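Local coordinates for protein probable acetyltransferase (Thermus thermophilus, PDB 3EXN) that binds acetyl coenzyme A and, as a GCN5-related N-acetyltransferase, probably transfers its acetyl group to an acceptor substrate, at residues A[22-27]-A[66-71]. Residues are numbered along the deposited sequence; the frame is centred on the assembly and turned at random.
Sequences APLLHR and LLFLGQ
Leu24 leans from the helix onto two side chains of the strand, Leu66 and Phe68, and the contact is apolar throughout. Leu24 CB lies 4.0 Å from Leu66 CD1, with the two side chains crossing at about a right angle. Further out, CD1 of Leu24 reaches CZ of Phe68 at 4.0 Å and meets the ring at its edge, near the ring plane, rather than over a face. Torsions account for this reach: CG of Leu24 stands anti to the carbonyl carbon (chi1 -62°), and the near-extended second torsion carries CD1 on to the ring. Leu25, next along the helix, takes the other branch of Leu66, its CD1 lying 4.1 Å from Leu66 CD2. The fork of Leu66 is shared, CD1 going to Leu24 and CD2 to Leu25. Leu25 also packs on Tyr76 of strand 72-81, and Phe68 on Ala15 of strand 13-16 and Pro73, so the contact is continued onto both neighbouring strands. Beyond it, Arg27 forms a salt bridge with Glu72.

The backbones stay well apart: the axes of helix 22-27 and strand 66-69 approach to 10.1 Å and make an angle of 79°, while the nearest CA atoms, those of Leu25 and Leu66, are 7.2 Å apart. This is helix-on-sheet packing, with the N-terminal part of helix 22-30 laid across strand 62-69 of the central GNAT sheet, and it buries 148 Å² in total. The bound acetyl coenzyme A lies about 12 Å from the side chain of Leu25. With a methylene, methyls and one ring edge making the contact, and no polar or charged group of either segment taking part, cohesion probably comes from dispersion and the hydrophobic effect.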
loop_
_atom_site.group_PDB
_atom_site.type_symbol
_atom_site.label_atom_id
_atom_site.label_comp_id
_atom_site.label_asym_id
_atom_site.label_seq_id
_atom_site.Cartn_x
_atom_site.Cartn_y
_atom_site.Cartn_z
ATOM N N ALA A 22 -4.906 14.769 3.790
ATOM C CA ALA A 22 -3.706 15.082 3.001
ATOM C C ALA A 22 -2.482 15.441 3.841
ATOM O O ALA A 22 -1.406 14.918 3.630
ATOM C CB ALA A 22 -4.005 16.189 1.944
ATOM N N PRO A 23 -2.654 16.294 4.845
ATOM C CA PRO A 23 -1.502 16.617 5.689
ATOM C C PRO A 23 -0.882 15.417 6.447
ATOM O O PRO A 23 0.348 15.352 6.585
ATOM C CB PRO A 23 -2.076 17.652 6.654
ATOM C CG PRO A 23 -3.242 18.250 5.907
ATOM C CD PRO A 23 -3.834 17.108 5.169
ATOM N N LEU A 24 -1.721 14.490 6.901
ATOM C CA LEU A 24 -1.258 13.291 7.623
ATOM C C LEU A 24 -0.571 12.327 6.655
ATOM O O LEU A 24 0.459 11.729 6.980
ATOM C CB LEU A 24 -2.428 12.573 8.296
ATOM C CG LEU A 24 -3.230 13.296 9.359
ATOM C CD1 LEU A 24 -4.245 12.312 9.968
ATOM C CD2 LEU A 24 -2.328 13.843 10.466
ATOM N N LEU A 25 -1.144 12.144 5.477
ATOM C CA LEU A 25 -0.516 11.235 4.513
ATOM C C LEU A 25 0.792 11.827 4.002
ATOM O O LEU A 25 1.816 11.114 3.833
ATOM C CB LEU A 25 -1.466 10.938 3.358
ATOM C CG LEU A 25 -0.890 9.991 2.297
ATOM C CD1 LEU A 25 -0.445 8.646 2.948
ATOM C CD2 LEU A 25 -1.926 9.711 1.197
ATOM N N HIS A 26 0.795 13.149 3.823
ATOM C CA HIS A 26 2.041 13.851 3.464
ATOM C C HIS A 26 3.144 13.606 4.461
ATOM O O HIS A 26 4.286 13.343 4.062
ATOM C CB HIS A 26 1.769 15.331 3.259
ATOM C CG HIS A 26 2.947 16.137 2.824
ATOM N ND1 HIS A 26 3.590 17.013 3.672
ATOM C CD2 HIS A 26 3.557 16.261 1.621
ATOM C CE1 HIS A 26 4.549 17.643 3.009
ATOM N NE2 HIS A 26 4.530 17.230 1.754
ATOM N N ARG A 27 2.828 13.696 5.748
ATOM C CA ARG A 27 3.810 13.442 6.798
ATOM C C ARG A 27 4.288 11.986 6.762
ATOM O O ARG A 27 5.466 11.745 6.911
ATOM C CB ARG A 27 3.229 13.786 8.187
ATOM C CG ARG A 27 4.142 13.425 9.337
ATOM C CD ARG A 27 3.653 13.978 10.703
ATOM N NE ARG A 27 4.627 13.673 11.764
ATOM C CZ ARG A 27 4.471 12.768 12.737
ATOM N NH1 ARG A 27 3.335 12.053 12.856
ATOM N NH2 ARG A 27 5.453 12.598 13.637
ATOM N N LEU A 66 -5.268 5.115 5.532
ATOM C CA LEU A 66 -4.209 5.393 6.483
ATOM C C LEU A 66 -4.139 4.286 7.560
ATOM O O LEU A 66 -5.177 3.797 8.025
ATOM C CB LEU A 66 -4.421 6.751 7.142
ATOM C CG LEU A 66 -3.744 7.944 6.499
ATOM C CD1 LEU A 66 -4.259 9.165 7.259
ATOM C CD2 LEU A 66 -2.189 7.904 6.542
ATOM N N LEU A 67 -2.932 3.895 7.935
ATOM C CA LEU A 67 -2.676 2.831 8.935
ATOM C C LEU A 67 -2.317 3.465 10.245
ATOM O O LEU A 67 -1.403 4.289 10.311
ATOM C CB LEU A 67 -1.608 1.848 8.425
ATOM C CG LEU A 67 -1.817 1.262 7.031
ATOM C CD1 LEU A 67 -0.663 0.317 6.655
ATOM C CD2 LEU A 67 -3.140 0.538 6.906
ATOM N N PHE A 68 -3.115 3.161 11.278
ATOM C CA PHE A 68 -2.996 3.855 12.556
ATOM C C PHE A 68 -2.616 2.902 13.662
ATOM O O PHE A 68 -3.161 1.819 13.775
ATOM C CB PHE A 68 -4.300 4.579 12.952
ATOM C CG PHE A 68 -4.478 5.948 12.297
ATOM C CD1 PHE A 68 -3.884 7.098 12.825
ATOM C CD2 PHE A 68 -5.285 6.077 11.171
ATOM C CE1 PHE A 68 -4.065 8.359 12.225
ATOM C CE2 PHE A 68 -5.516 7.362 10.560
ATOM C CZ PHE A 68 -4.889 8.487 11.065
ATOM N N LEU A 69 -1.717 3.355 14.510
ATOM C CA LEU A 69 -1.563 2.732 15.857
ATOM C C LEU A 69 -2.058 3.777 16.847
ATOM O O LEU A 69 -1.359 4.760 17.141
ATOM C CB LEU A 69 -0.118 2.332 16.128
ATOM C CG LEU A 69 0.422 1.076 15.429
ATOM C CD1 LEU A 69 1.897 0.898 15.721
ATOM C CD2 LEU A 69 -0.366 -0.198 15.766
ATOM N N GLY A 70 -3.269 3.573 17.357
ATOM C CA GLY A 70 -3.939 4.597 18.171
ATOM C C GLY A 70 -4.151 5.829 17.304
ATOM O O GLY A 70 -4.763 5.719 16.252
ATOM N N GLN A 71 -3.611 6.973 17.735
ATOM C CA GLN A 71 -3.693 8.243 16.987
ATOM C C GLN A 71 -2.552 8.510 16.015
ATOM O O GLN A 71 -2.536 9.548 15.337
ATOM C CB GLN A 71 -3.731 9.430 17.965
ATOM C CG GLN A 71 -4.980 9.470 18.771
ATOM C CD GLN A 71 -6.200 9.574 17.892
ATOM O OE1 GLN A 71 -6.838 8.560 17.583
ATOM N NE2 GLN A 71 -6.528 10.800 17.453
#